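Local coordinates for citrate synthase (Sulfolobus solfataricus, PDB 1O7X), which is a citrate synthase family enzyme with a predominantly helical fold, modelled here as an assembly of two protein chains, at residues A[37-42]-A[177-182]; A[133-138]-A[327-332]. All blocks are in the same frame, centred on the assembly; numbering follows the deposited sequence.

Contact 1 of 2, residues A[37-42]-A[177-182]; sequences DLVNYG and LILYTD
Ile-178 meets Leu-38 and Gly-42 because its first torsion aims its two branches at different parts of segment 37-42. With chi1 at -56°, CG1 stands opposite the carbonyl carbon and CG2 opposite the backbone N. CG2 approaches CB of Leu-38, 4.1 Å away, while chi2 of 153° stretches the longer branch toward the end of helix 35-41, where CD1 lies 4.0 Å from the Gly-42 O atom. The same methyl is 4.1 Å from the Leu-38 O atom, so one beta-branched residue touches both a side chain and the backbone. Isoleucine suits this place because its short and long arms diverge directly from the helix. CD1 deprives neither carbonyl of a partner: Leu-38 O accepts a hydrogen bond from Gly-42 N at 3.0 Å, and Gly-42 O receives one from Lys-175 NZ. Gly-42 is the first residue to leave helical geometry, and with no side chain of its own it brings only backbone to Ile-178.

Val-39 and Leu-179 make the second apolar touch, their side chains inclined to one another, with CG1 of Val-39 4.1 Å from CD2 of Leu-179. The compact valine sits where the backbones are close, its CA 6.8 Å from that of Ile-178, whereas the longer leucine reaches in by its tip. The contact thus joins helix 35-41 to the end of helix 167-180 by hydrocarbon packing. Helix 266-279 adds Ile-270 beside both Val-39 and Leu-179, Thr-47 of helix 44-53 lies against Ile-178, and Tyr-30 of strand 27-30 touches Leu-38.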
loop_
_atom_site.group_PDB
_atom_site.type_symbol
_atom_site.label_atom_id
_atom_site.label_comp_id
_atom_site.label_asym_id
_atom_site.label_seq_id
_atom_site.Cartn_x
_atom_site.Cartn_y
_atom_site.Cartn_z
ATOM N N ASP A 37 -5.089 28.494 16.877
ATOM C CA ASP A 37 -5.038 28.255 18.320
ATOM C C ASP A 37 -4.022 27.185 18.661
ATOM O O ASP A 37 -3.212 27.421 19.572
ATOM C CB ASP A 37 -6.418 28.052 18.929
ATOM C CG ASP A 37 -7.311 29.237 18.601
ATOM O OD1 ASP A 37 -6.915 30.402 18.803
ATOM O OD2 ASP A 37 -8.435 29.037 18.099
ATOM N N LEU A 38 -3.946 26.063 17.941
ATOM C CA LEU A 38 -2.956 25.033 18.249
ATOM C C LEU A 38 -1.525 25.430 17.936
ATOM O O LEU A 38 -0.630 25.211 18.778
ATOM C CB LEU A 38 -3.388 23.748 17.557
ATOM C CG LEU A 38 -4.881 23.405 17.584
ATOM C CD1 LEU A 38 -5.209 22.455 16.428
ATOM C CD2 LEU A 38 -5.334 22.792 18.902
ATOM N N VAL A 39 -1.210 26.061 16.810
ATOM C CA VAL A 39 0.220 26.412 16.622
ATOM C C VAL A 39 0.611 27.496 17.621
ATOM O O VAL A 39 1.678 27.446 18.248
ATOM C CB VAL A 39 0.638 26.630 15.171
ATOM C CG1 VAL A 39 -0.551 26.701 14.234
ATOM C CG2 VAL A 39 1.505 27.852 14.934
ATOM N N ASN A 40 -0.264 28.461 17.877
ATOM C CA ASN A 40 -0.044 29.492 18.857
ATOM C C ASN A 40 0.196 28.973 20.283
ATOM O O ASN A 40 1.104 29.438 20.972
ATOM C CB ASN A 40 -1.287 30.392 18.974
ATOM C CG ASN A 40 -1.334 31.544 18.004
ATOM O OD1 ASN A 40 -0.283 32.004 17.561
ATOM N ND2 ASN A 40 -2.538 32.010 17.683
ATOM N N TYR A 41 -0.681 28.096 20.772
ATOM C CA TYR A 41 -0.652 27.659 22.138
ATOM C C TYR A 41 -0.224 26.272 22.542
ATOM O O TYR A 41 0.283 26.157 23.676
ATOM C CB TYR A 41 -2.072 27.862 22.718
ATOM C CG TYR A 41 -2.520 29.307 22.686
ATOM C CD1 TYR A 41 -3.785 29.604 22.194
ATOM C CD2 TYR A 41 -1.717 30.353 23.130
ATOM C CE1 TYR A 41 -4.228 30.911 22.146
ATOM C CE2 TYR A 41 -2.161 31.657 23.088
ATOM C CZ TYR A 41 -3.416 31.927 22.600
ATOM O OH TYR A 41 -3.897 33.214 22.527
ATOM N N GLY A 42 -0.478 25.218 21.772
ATOM C CA GLY A 42 -0.054 23.886 22.216
ATOM C C GLY A 42 1.119 23.378 21.390
ATOM O O GLY A 42 1.721 24.082 20.585
ATOM N N LEU A 177 4.879 19.962 12.493
ATOM C CA LEU A 177 4.187 18.720 12.757
ATOM C C LEU A 177 2.689 18.912 12.919
ATOM O O LEU A 177 1.900 18.182 12.295
ATOM C CB LEU A 177 4.792 17.988 13.953
ATOM C CG LEU A 177 6.265 17.562 13.852
ATOM C CD1 LEU A 177 6.777 17.037 15.177
ATOM C CD2 LEU A 177 6.461 16.528 12.756
ATOM N N ILE A 178 2.284 19.902 13.722
ATOM C CA ILE A 178 0.883 20.249 13.868
ATOM C C ILE A 178 0.317 20.688 12.519
ATOM O O ILE A 178 -0.809 20.315 12.167
ATOM C CB ILE A 178 0.668 21.458 14.811
ATOM C CG1 ILE A 178 1.305 21.168 16.178
ATOM C CG2 ILE A 178 -0.798 21.849 14.955
ATOM C CD1 ILE A 178 1.728 22.427 16.924
ATOM N N LEU A 179 1.058 21.532 11.798
ATOM C CA LEU A 179 0.516 22.044 10.543
ATOM C C LEU A 179 0.276 21.012 9.454
ATOM O O LEU A 179 -0.628 21.284 8.656
ATOM C CB LEU A 179 1.415 23.152 9.999
ATOM C CG LEU A 179 1.364 24.513 10.706
ATOM C CD1 LEU A 179 2.525 25.401 10.243
ATOM C CD2 LEU A 179 0.033 25.200 10.452
ATOM N N TYR A 180 0.994 19.892 9.365
ATOM C CA TYR A 180 0.802 18.968 8.265
ATOM C C TYR A 180 0.009 17.719 8.651
ATOM O O TYR A 180 -0.168 16.794 7.848
ATOM C CB TYR A 180 2.131 18.528 7.685
ATOM C CG TYR A 180 2.722 19.243 6.509
ATOM C CD1 TYR A 180 4.102 19.425 6.451
ATOM C CD2 TYR A 180 1.958 19.729 5.464
ATOM C CE1 TYR A 180 4.687 20.076 5.377
ATOM C CE2 TYR A 180 2.544 20.362 4.385
ATOM C CZ TYR A 180 3.901 20.539 4.352
ATOM O OH TYR A 180 4.494 21.177 3.289
ATOM N N THR A 181 -0.467 17.693 9.883
ATOM C CA THR A 181 -1.176 16.563 10.447
ATOM C C THR A 181 -2.280 15.978 9.589
ATOM O O THR A 181 -2.331 14.735 9.486
ATOM C CB THR A 181 -1.697 16.983 11.831
ATOM O OG1 THR A 181 -0.554 17.037 12.698
ATOM C CG2 THR A 181 -2.713 16.022 12.401
ATOM N N ASP A 182 -3.188 16.763 9.032
ATOM C CA ASP A 182 -4.247 16.261 8.189
ATOM C C ASP A 182 -4.720 17.303 7.184
ATOM O O ASP A 182 -4.596 18.526 7.378
ATOM C CB ASP A 182 -5.462 15.777 8.992
ATOM C CG ASP A 182 -6.260 14.793 8.179
ATOM O OD1 ASP A 182 -5.644 13.759 7.857
ATOM O OD2 ASP A 182 -7.417 14.947 7.790
#

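Contact 2 of 2, residues A[133-138]-A[327-332]; sequences NVYRRK and VYMFTA
Lys-138 lies along the Tyr-328 ring, the two side chains running in opposite directions. Its CB lies against the phenolic end, the OH and CZ of Tyr-328, 3.5 Å from the latter, and CG comes next, 3.8 Å from Tyr-328 CE1. CD passes CE1 and CD1 of Tyr-328, 3.5 Å from CD1. A bend at chi3 (76°) brings CE over the ring face, 4.1 Å from Tyr-328 CD1, and chi4 (-144°) keeps NZ there, 3.9 Å from the Tyr-328 centroid and 22° off the normal. This is a cation-pi contact, made between the last turn of segment 133-138 and the residues leading into helix 330-352, in the mainly helical fold of citrate synthases. A lysine fits because its methylenes pair with ring carbons before the charge is reached, and a tyrosine because its hydroxyl can still bond to Glu-139 OE2. Deeper in, bends at chi2 and chi3 of Met-329 put its SD 3.7 Å from Tyr-135 CB and 5.4 Å from the Tyr-135 ring centroid, an oblique Met-aromatic contact in which the two side chains cross at about a right angle. Met-329 CE ends on a small branched neighbour, 3.8 Å from Val-134 CG1.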
loop_
_atom_site.group_PDB
_atom_site.type_symbol
_atom_site.label_atom_id
_atom_site.label_comp_id
_atom_site.label_asym_id
_atom_site.label_seq_id
_atom_site.Cartn_x
_atom_site.Cartn_y
_atom_site.Cartn_z
ATOM N N ASN A 133 16.514 8.195 10.978
ATOM C CA ASN A 133 17.511 7.289 10.401
ATOM C C ASN A 133 17.522 7.111 8.909
ATOM O O ASN A 133 18.560 6.760 8.342
ATOM C CB ASN A 133 17.448 5.953 11.147
ATOM C CG ASN A 133 17.984 6.269 12.545
ATOM O OD1 ASN A 133 19.186 6.522 12.637
ATOM N ND2 ASN A 133 17.099 6.283 13.524
ATOM N N VAL A 134 16.439 7.447 8.220
ATOM C CA VAL A 134 16.464 7.409 6.747
ATOM C C VAL A 134 17.386 8.566 6.342
ATOM O O VAL A 134 18.172 8.440 5.405
ATOM C CB VAL A 134 15.075 7.581 6.142
ATOM C CG1 VAL A 134 15.148 8.077 4.700
ATOM C CG2 VAL A 134 14.280 6.294 6.250
ATOM N N TYR A 135 17.269 9.689 7.067
ATOM C CA TYR A 135 18.148 10.809 6.851
ATOM C C TYR A 135 19.611 10.465 7.116
ATOM O O TYR A 135 20.464 10.733 6.261
ATOM C CB TYR A 135 17.754 11.970 7.768
ATOM C CG TYR A 135 18.734 13.117 7.737
ATOM C CD1 TYR A 135 19.123 13.669 6.522
ATOM C CD2 TYR A 135 19.301 13.635 8.895
ATOM C CE1 TYR A 135 20.002 14.731 6.456
ATOM C CE2 TYR A 135 20.204 14.687 8.841
ATOM C CZ TYR A 135 20.531 15.245 7.627
ATOM O OH TYR A 135 21.394 16.318 7.540
ATOM N N ARG A 136 19.903 9.877 8.294
ATOM C CA ARG A 136 21.297 9.555 8.580
ATOM C C ARG A 136 21.909 8.662 7.519
ATOM O O ARG A 136 23.028 8.888 7.099
ATOM C CB ARG A 136 21.507 8.930 9.943
ATOM C CG ARG A 136 20.780 9.645 11.059
ATOM C CD ARG A 136 21.382 9.241 12.404
ATOM N NE ARG A 136 21.965 10.409 13.019
ATOM C CZ ARG A 136 23.222 10.786 13.133
ATOM N NH1 ARG A 136 24.199 10.039 12.647
ATOM N NH2 ARG A 136 23.471 11.942 13.736
ATOM N N ARG A 137 21.176 7.678 7.035
ATOM C CA ARG A 137 21.665 6.714 6.062
ATOM C C ARG A 137 21.891 7.334 4.705
ATOM O O ARG A 137 22.712 6.823 3.940
ATOM C CB ARG A 137 20.682 5.547 6.017
ATOM C CG ARG A 137 20.270 5.066 4.643
ATOM C CD ARG A 137 20.862 3.719 4.333
ATOM N NE ARG A 137 21.523 3.680 3.031
ATOM C CZ ARG A 137 22.803 3.349 2.923
ATOM N NH1 ARG A 137 23.510 3.052 3.993
ATOM N NH2 ARG A 137 23.447 3.292 1.788
ATOM N N LYS A 138 21.164 8.388 4.368
ATOM C CA LYS A 138 21.303 9.029 3.070
ATOM C C LYS A 138 22.462 10.024 3.078
ATOM O O LYS A 138 22.866 10.517 2.024
ATOM C CB LYS A 138 20.014 9.699 2.623
ATOM C CG LYS A 138 18.767 8.882 2.404
ATOM C CD LYS A 138 17.808 9.509 1.384
ATOM C CE LYS A 138 18.350 9.279 0.007
ATOM N NZ LYS A 138 18.171 10.336 -0.984
ATOM N N VAL A 327 16.892 18.958 0.606
ATOM C CA VAL A 327 15.678 18.901 -0.171
ATOM C C VAL A 327 15.055 17.512 -0.229
ATOM O O VAL A 327 13.821 17.375 -0.239
ATOM C CB VAL A 327 15.936 19.347 -1.621
ATOM C CG1 VAL A 327 14.603 19.410 -2.356
ATOM C CG2 VAL A 327 16.629 20.686 -1.663
ATOM N N TYR A 328 15.871 16.467 -0.307
ATOM C CA TYR A 328 15.390 15.100 -0.393
ATOM C C TYR A 328 14.639 14.684 0.855
ATOM O O TYR A 328 13.887 13.712 0.751
ATOM C CB TYR A 328 16.516 14.128 -0.798
ATOM C CG TYR A 328 17.524 13.791 0.266
ATOM C CD1 TYR A 328 17.169 12.952 1.323
ATOM C CD2 TYR A 328 18.811 14.300 0.247
ATOM C CE1 TYR A 328 18.071 12.653 2.334
ATOM C CE2 TYR A 328 19.730 13.986 1.230
ATOM C CZ TYR A 328 19.358 13.159 2.273
ATOM O OH TYR A 328 20.219 12.839 3.294
ATOM N N MET A 329 14.723 15.294 2.012
ATOM C CA MET A 329 13.932 14.869 3.147
ATOM C C MET A 329 12.523 15.462 3.153
ATOM O O MET A 329 11.697 14.929 3.904
ATOM C CB MET A 329 14.615 15.248 4.460
ATOM C CG MET A 329 15.744 14.310 4.909
ATOM S SD MET A 329 15.026 12.715 5.348
ATOM C CE MET A 329 15.290 11.769 3.902
ATOM N N PHE A 330 12.193 16.479 2.390
ATOM C CA PHE A 330 10.930 17.160 2.384
ATOM C C PHE A 330 9.651 16.371 2.466
ATOM O O PHE A 330 8.956 16.465 3.493
ATOM C CB PHE A 330 10.892 18.171 1.216
ATOM C CG PHE A 330 11.823 19.357 1.391
ATOM C CD1 PHE A 330 12.760 19.441 2.399
ATOM C CD2 PHE A 330 11.759 20.389 0.464
ATOM C CE1 PHE A 330 13.602 20.510 2.517
ATOM C CE2 PHE A 330 12.608 21.476 0.574
ATOM C CZ PHE A 330 13.523 21.539 1.594
ATOM N N THR A 331 9.269 15.552 1.510
ATOM C CA THR A 331 8.139 14.633 1.597
ATOM C C THR A 331 8.261 13.733 2.820
ATOM O O THR A 331 7.235 13.366 3.402
ATOM C CB THR A 331 8.041 13.758 0.325
ATOM O OG1 THR A 331 8.206 14.630 -0.795
ATOM C CG2 THR A 331 6.748 12.984 0.126
ATOM N N ALA A 332 9.461 13.342 3.231
ATOM C CA ALA A 332 9.601 12.494 4.411
ATOM C C ALA A 332 9.173 13.243 5.666
ATOM O O ALA A 332 8.563 12.663 6.551
ATOM C CB ALA A 332 11.030 12.004 4.572
#

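Overall arrangement
Both contacts are largely buried, each with some partly exposed members, and their segments alternate along the chain. Their centres are 22 Å apart and their nearest atoms about 6 Å apart, so they do not touch. They share a neighbour: helix 330-352 supplies one side of contact 2, while side chains of segment 177-182 in contact 1 rest against the same helix further along. Contact 1 joins helices 35-41 and 167-180 through aliphatic groups, with backbone oxygens among the atoms that Ile-178 meets; Val-39 and Gly-42 are its partly exposed residues. Contact 2, between helices 116-138 and 330-352, mixes chemistries: sulfur and hydrocarbon meet among its buried residues, whereas its charge-to-ring pairing involves the partly exposed Lys-138 and Tyr-328.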